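Local coordinates for protein deacetylase EF_0837 (Enterococcus faecalis, PDB 2ICS) that is a zinc-dependent amidohydrolase-type esterase that deacetylates acetyl-(R)-mandelate in vitro, with very low efficiency, at residues A[63-75]-A[99-111]. Residues are numbered along the deposited sequence; the frame is centred on the assembly and turned at random.
Sequences CFEKMALYYDYPD and EFYDLAQQAKTNV. With ADE (adenine), chain D.
Phe-64 and Phe-100 form the aromatic part of the contact. Their planes are 30° apart and the rings are offset, with little face-to-face overlap. Each ring instead receives the other residue's CB over a face. Phe-100 CB lies 3.8 Å from the centroid of the Phe-64 ring, almost on the normal. Phe-64 CB makes the reciprocal CH-pi contact. In both residues CG is anti to the backbone N, which sends the side chains past each other in opposite directions and brings each ring against the other's CB. The backbone N of Met-67 lies over the other face of Phe-64, where the type I turn 64-67 folds back. At the edge of this ring, in its plane, are Glu-99 CD and Leu-103 CD1. Cys-63 SG meets the edge of the Phe-100 ring, 4.0 Å from CZ.

Leu-103 CD1 touches the CG atoms of Glu-65 and Lys-66. Pro-74 CB packs on Ala-107 CB at 3.7 Å and on Val-111 CG2.

The fold is the amidohydrolase TIM barrel. Segment 63-75 is the loop that follows strand 51-61 and the zinc ligands His-60, in the strand, and His-62, just after it. It packs against helix 97-105 and the loop leading into strand 110-114. The same segment carries Tyr-70 to the adenine pocket, with OH 2.7 Å from adenine N1.

Polar contacts gather at the carboxylate of Asp-75. Its OD1 accepts from Thr-109 N at 3.0 Å, nearly along the C-O axis and with a fairly straight N-H (166°). Thr-109 OG1 donates to the anti lone pair of the same oxygen at 2.9 Å. Lys-108 N adds weak bonds to both carboxylate oxygens. Thr-109 OG1 is also hydrogen-bonded to Val-79 N. Lys-66 NZ and Glu-99 OE2 stay 4.4 Å apart, too far for a salt bridge.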
loop_
_atom_site.group_PDB
_atom_site.type_symbol
_atom_site.label_atom_id
_atom_site.label_comp_id
_atom_site.label_asym_id
_atom_site.label_seq_id
_atom_site.Cartn_x
_atom_site.Cartn_y
_atom_site.Cartn_z
ATOM N N CYS A 63 -1.455 -0.677 11.457
ATOM C CA CYS A 63 -0.394 -0.747 12.445
ATOM C C CYS A 63 -0.513 0.133 13.688
ATOM O O CYS A 63 0.505 0.582 14.220
ATOM C CB CYS A 63 0.949 -0.481 11.760
ATOM S SG CYS A 63 1.047 1.097 10.907
ATOM N N PHE A 64 -1.737 0.402 14.135
ATOM C CA PHE A 64 -1.942 1.165 15.366
ATOM C C PHE A 64 -1.926 0.045 16.407
ATOM O O PHE A 64 -2.931 -0.642 16.592
ATOM C CB PHE A 64 -3.307 1.864 15.373
ATOM C CG PHE A 64 -3.602 2.615 16.652
ATOM C CD1 PHE A 64 -4.886 3.081 16.918
ATOM C CD2 PHE A 64 -2.599 2.855 17.593
ATOM C CE1 PHE A 64 -5.174 3.775 18.100
ATOM C CE2 PHE A 64 -2.874 3.544 18.776
ATOM C CZ PHE A 64 -4.163 4.005 19.029
ATOM N N GLU A 65 -0.787 -0.140 17.071
ATOM C CA GLU A 65 -0.630 -1.227 18.038
ATOM C C GLU A 65 -1.599 -1.280 19.225
ATOM O O GLU A 65 -1.727 -2.324 19.869
ATOM C CB GLU A 65 0.818 -1.272 18.553
ATOM C CG GLU A 65 1.207 -0.144 19.496
ATOM C CD GLU A 65 2.609 -0.319 20.063
ATOM O OE1 GLU A 65 3.597 -0.072 19.336
ATOM O OE2 GLU A 65 2.726 -0.718 21.239
ATOM N N LYS A 66 -2.286 -0.180 19.511
ATOM C CA LYS A 66 -3.222 -0.156 20.633
ATOM C C LYS A 66 -4.663 -0.525 20.278
ATOM O O LYS A 66 -5.507 -0.640 21.166
ATOM C CB LYS A 66 -3.205 1.218 21.312
ATOM C CG LYS A 66 -1.914 1.529 22.048
ATOM C CD LYS A 66 -1.623 0.482 23.114
ATOM C CE LYS A 66 -0.424 0.876 23.959
ATOM N NZ LYS A 66 -0.661 2.168 24.668
HETATM N N MSE A 67 -4.941 -0.713 18.991
HETATM C CA MSE A 67 -6.290 -1.069 18.545
HETATM C C MSE A 67 -6.623 -2.510 18.907
HETATM O O MSE A 67 -5.752 -3.376 18.920
HETATM C CB MSE A 67 -6.427 -0.860 17.032
HETATM C CG MSE A 67 -7.837 -1.067 16.477
HETATM SE SE MSE A 67 -9.201 0.055 17.307
HETATM C CE MSE A 67 -8.617 1.786 16.677
ATOM N N ALA A 68 -7.902 -2.748 19.185
ATOM C CA ALA A 68 -8.426 -4.050 19.587
ATOM C C ALA A 68 -7.848 -5.277 18.898
ATOM O O ALA A 68 -6.843 -5.832 19.341
ATOM C CB ALA A 68 -9.942 -4.054 19.443
ATOM N N LEU A 69 -8.498 -5.709 17.824
ATOM C CA LEU A 69 -8.060 -6.899 17.102
ATOM C C LEU A 69 -7.267 -6.553 15.848
ATOM O O LEU A 69 -6.249 -7.172 15.549
ATOM C CB LEU A 69 -9.276 -7.741 16.704
ATOM C CG LEU A 69 -10.402 -7.912 17.731
ATOM C CD1 LEU A 69 -11.422 -8.911 17.197
ATOM C CD2 LEU A 69 -9.836 -8.395 19.059
ATOM N N TYR A 70 -7.762 -5.556 15.126
ATOM C CA TYR A 70 -7.168 -5.081 13.884
ATOM C C TYR A 70 -5.940 -4.206 14.180
ATOM O O TYR A 70 -6.048 -2.983 14.233
ATOM C CB TYR A 70 -8.235 -4.278 13.136
ATOM C CG TYR A 70 -8.378 -4.582 11.658
ATOM C CD1 TYR A 70 -8.528 -5.893 11.195
ATOM C CD2 TYR A 70 -8.393 -3.551 10.718
ATOM C CE1 TYR A 70 -8.686 -6.161 9.830
ATOM C CE2 TYR A 70 -8.556 -3.807 9.357
ATOM C CZ TYR A 70 -8.696 -5.112 8.920
ATOM O OH TYR A 70 -8.820 -5.362 7.575
ATOM N N TYR A 71 -4.774 -4.825 14.359
ATOM C CA TYR A 71 -3.558 -4.076 14.672
ATOM C C TYR A 71 -2.282 -4.850 14.343
ATOM O O TYR A 71 -2.321 -6.019 13.957
ATOM C CB TYR A 71 -3.530 -3.748 16.172
ATOM C CG TYR A 71 -3.155 -4.950 17.023
ATOM C CD1 TYR A 71 -1.828 -5.182 17.395
ATOM C CD2 TYR A 71 -4.110 -5.901 17.380
ATOM C CE1 TYR A 71 -1.464 -6.338 18.092
ATOM C CE2 TYR A 71 -3.754 -7.060 18.075
ATOM C CZ TYR A 71 -2.430 -7.273 18.425
ATOM O OH TYR A 71 -2.063 -8.434 19.078
ATOM N N ASP A 72 -1.148 -4.176 14.517
ATOM C CA ASP A 72 0.164 -4.782 14.325
ATOM C C ASP A 72 1.222 -3.790 14.768
ATOM O O ASP A 72 0.901 -2.662 15.143
ATOM C CB ASP A 72 0.411 -5.176 12.864
ATOM C CG ASP A 72 1.286 -6.416 12.747
ATOM O OD1 ASP A 72 2.171 -6.596 13.619
ATOM O OD2 ASP A 72 1.095 -7.206 11.794
ATOM N N TYR A 73 2.483 -4.206 14.727
ATOM C CA TYR A 73 3.578 -3.335 15.128
ATOM C C TYR A 73 4.313 -2.855 13.888
ATOM O O TYR A 73 4.870 -3.653 13.134
ATOM C CB TYR A 73 4.526 -4.073 16.071
ATOM C CG TYR A 73 3.809 -4.666 17.261
ATOM C CD1 TYR A 73 3.220 -5.925 17.183
ATOM C CD2 TYR A 73 3.663 -3.941 18.450
ATOM C CE1 TYR A 73 2.497 -6.453 18.251
ATOM C CE2 TYR A 73 2.937 -4.458 19.530
ATOM C CZ TYR A 73 2.357 -5.713 19.417
ATOM O OH TYR A 73 1.622 -6.227 20.452
ATOM N N PRO A 74 4.318 -1.532 13.666
ATOM C CA PRO A 74 4.954 -0.858 12.533
ATOM C C PRO A 74 6.234 -1.485 11.986
ATOM O O PRO A 74 6.327 -1.787 10.795
ATOM C CB PRO A 74 5.178 0.549 13.065
ATOM C CG PRO A 74 3.949 0.761 13.877
ATOM C CD PRO A 74 3.831 -0.543 14.646
ATOM N N ASP A 75 7.225 -1.693 12.840
ATOM C CA ASP A 75 8.469 -2.248 12.345
ATOM C C ASP A 75 8.432 -3.722 11.958
ATOM O O ASP A 75 9.331 -4.190 11.261
ATOM C CB ASP A 75 9.605 -1.958 13.330
ATOM C CG ASP A 75 9.841 -0.465 13.515
ATOM O OD1 ASP A 75 9.594 0.311 12.561
ATOM O OD2 ASP A 75 10.279 -0.065 14.611
ATOM N N GLU A 99 -3.288 9.580 19.348
ATOM C CA GLU A 99 -2.661 8.552 20.163
ATOM C C GLU A 99 -1.840 7.648 19.246
ATOM O O GLU A 99 -0.774 7.158 19.623
ATOM C CB GLU A 99 -3.722 7.722 20.881
ATOM C CG GLU A 99 -3.164 6.820 21.961
ATOM C CD GLU A 99 -4.181 5.820 22.461
ATOM O OE1 GLU A 99 -5.394 6.122 22.389
ATOM O OE2 GLU A 99 -3.770 4.737 22.937
ATOM N N PHE A 100 -2.352 7.429 18.037
ATOM C CA PHE A 100 -1.674 6.594 17.050
ATOM C C PHE A 100 -0.441 7.329 16.533
ATOM O O PHE A 100 0.639 6.749 16.418
ATOM C CB PHE A 100 -2.643 6.266 15.902
ATOM C CG PHE A 100 -2.014 5.529 14.741
ATOM C CD1 PHE A 100 -0.938 4.667 14.934
ATOM C CD2 PHE A 100 -2.530 5.678 13.455
ATOM C CE1 PHE A 100 -0.378 3.960 13.859
ATOM C CE2 PHE A 100 -1.983 4.978 12.375
ATOM C CZ PHE A 100 -0.902 4.115 12.577
ATOM N N TYR A 101 -0.606 8.615 16.244
ATOM C CA TYR A 101 0.485 9.443 15.743
ATOM C C TYR A 101 1.702 9.447 16.670
ATOM O O TYR A 101 2.839 9.337 16.208
ATOM C CB TYR A 101 0.004 10.879 15.542
ATOM C CG TYR A 101 1.096 11.840 15.121
ATOM C CD1 TYR A 101 1.667 11.767 13.852
ATOM C CD2 TYR A 101 1.563 12.818 15.997
ATOM C CE1 TYR A 101 2.676 12.649 13.463
ATOM C CE2 TYR A 101 2.573 13.703 15.619
ATOM C CZ TYR A 101 3.124 13.615 14.355
ATOM O OH TYR A 101 4.119 14.493 13.982
ATOM N N ASP A 102 1.463 9.578 17.972
ATOM C CA ASP A 102 2.553 9.608 18.939
ATOM C C ASP A 102 3.372 8.322 18.925
ATOM O O ASP A 102 4.599 8.361 19.006
ATOM C CB ASP A 102 2.016 9.860 20.355
ATOM C CG ASP A 102 1.370 11.226 20.502
ATOM O OD1 ASP A 102 1.919 12.213 19.964
ATOM O OD2 ASP A 102 0.317 11.314 21.172
ATOM N N LEU A 103 2.693 7.183 18.833
ATOM C CA LEU A 103 3.386 5.902 18.797
ATOM C C LEU A 103 4.103 5.739 17.469
ATOM O O LEU A 103 5.215 5.219 17.414
ATOM C CB LEU A 103 2.400 4.748 18.979
ATOM C CG LEU A 103 1.808 4.557 20.375
ATOM C CD1 LEU A 103 0.761 3.457 20.346
ATOM C CD2 LEU A 103 2.920 4.214 21.351
ATOM N N ALA A 104 3.457 6.193 16.400
ATOM C CA ALA A 104 4.005 6.090 15.051
ATOM C C ALA A 104 5.358 6.774 14.872
ATOM O O ALA A 104 6.107 6.439 13.957
ATOM C CB ALA A 104 3.005 6.653 14.043
ATOM N N GLN A 105 5.670 7.730 15.740
ATOM C CA GLN A 105 6.933 8.452 15.644
ATOM C C GLN A 105 8.148 7.662 16.116
ATOM O O GLN A 105 9.250 7.853 15.611
ATOM C CB GLN A 105 6.851 9.761 16.433
ATOM C CG GLN A 105 5.710 10.656 16.002
ATOM C CD GLN A 105 5.581 10.728 14.494
ATOM O OE1 GLN A 105 6.519 11.119 13.793
ATOM N NE2 GLN A 105 4.418 10.341 13.983
ATOM N N GLN A 106 7.950 6.772 17.080
ATOM C CA GLN A 106 9.056 5.983 17.616
ATOM C C GLN A 106 9.459 4.806 16.725
ATOM O O GLN A 106 10.428 4.104 17.018
ATOM C CB GLN A 106 8.698 5.472 19.018
ATOM C CG GLN A 106 7.469 4.578 19.059
ATOM C CD GLN A 106 7.171 4.026 20.449
ATOM O OE1 GLN A 106 6.966 4.783 21.406
ATOM N NE2 GLN A 106 7.140 2.699 20.564
ATOM N N ALA A 107 8.721 4.595 15.639
ATOM C CA ALA A 107 9.013 3.494 14.723
ATOM C C ALA A 107 10.145 3.861 13.769
ATOM O O ALA A 107 10.296 5.016 13.393
ATOM C CB ALA A 107 7.761 3.124 13.927
ATOM N N LYS A 108 10.945 2.873 13.390
ATOM C CA LYS A 108 12.049 3.116 12.470
ATOM C C LYS A 108 11.432 3.379 11.101
ATOM O O LYS A 108 11.897 4.231 10.338
ATOM C CB LYS A 108 12.965 1.891 12.409
ATOM C CG LYS A 108 13.717 1.588 13.706
ATOM C CD LYS A 108 14.426 0.235 13.615
ATOM C CE LYS A 108 15.378 -0.012 14.786
ATOM N NZ LYS A 108 14.692 -0.003 16.112
ATOM N N THR A 109 10.366 2.641 10.813
ATOM C CA THR A 109 9.648 2.753 9.553
ATOM C C THR A 109 8.919 4.085 9.483
ATOM O O THR A 109 8.479 4.599 10.507
ATOM C CB THR A 109 8.590 1.635 9.430
ATOM O OG1 THR A 109 9.199 0.363 9.690
ATOM C CG2 THR A 109 7.989 1.622 8.037
ATOM N N ASN A 110 8.801 4.651 8.285
ATOM C CA ASN A 110 8.055 5.893 8.136
ATOM C C ASN A 110 6.600 5.451 8.156
ATOM O O ASN A 110 6.218 4.533 7.427
ATOM C CB ASN A 110 8.354 6.583 6.802
ATOM C CG ASN A 110 9.801 6.993 6.669
ATOM O OD1 ASN A 110 10.383 7.547 7.597
ATOM N ND2 ASN A 110 10.391 6.729 5.508
ATOM N N VAL A 111 5.793 6.087 8.993
ATOM C CA VAL A 111 4.389 5.730 9.097
ATOM C C VAL A 111 3.467 6.905 8.825
ATOM O O VAL A 111 3.549 7.937 9.488
ATOM C CB VAL A 111 4.053 5.178 10.500
ATOM C CG1 VAL A 111 2.574 4.844 10.592
ATOM C CG2 VAL A 111 4.898 3.942 10.791
HETATM N N9 ADE D . -15.073 -7.623 6.728
HETATM C C8 ADE D . -15.165 -7.237 5.420
HETATM N N7 ADE D . -14.114 -6.544 5.076
HETATM C C5 ADE D . -13.279 -6.439 6.138
HETATM C C6 ADE D . -12.015 -5.822 6.376
HETATM N N6 ADE D . -11.368 -5.129 5.367
HETATM N N1 ADE D . -11.462 -5.929 7.608
HETATM C C2 ADE D . -12.071 -6.597 8.603
HETATM N N3 ADE D . -13.257 -7.189 8.420
HETATM C C4 ADE D . -13.888 -7.136 7.223
#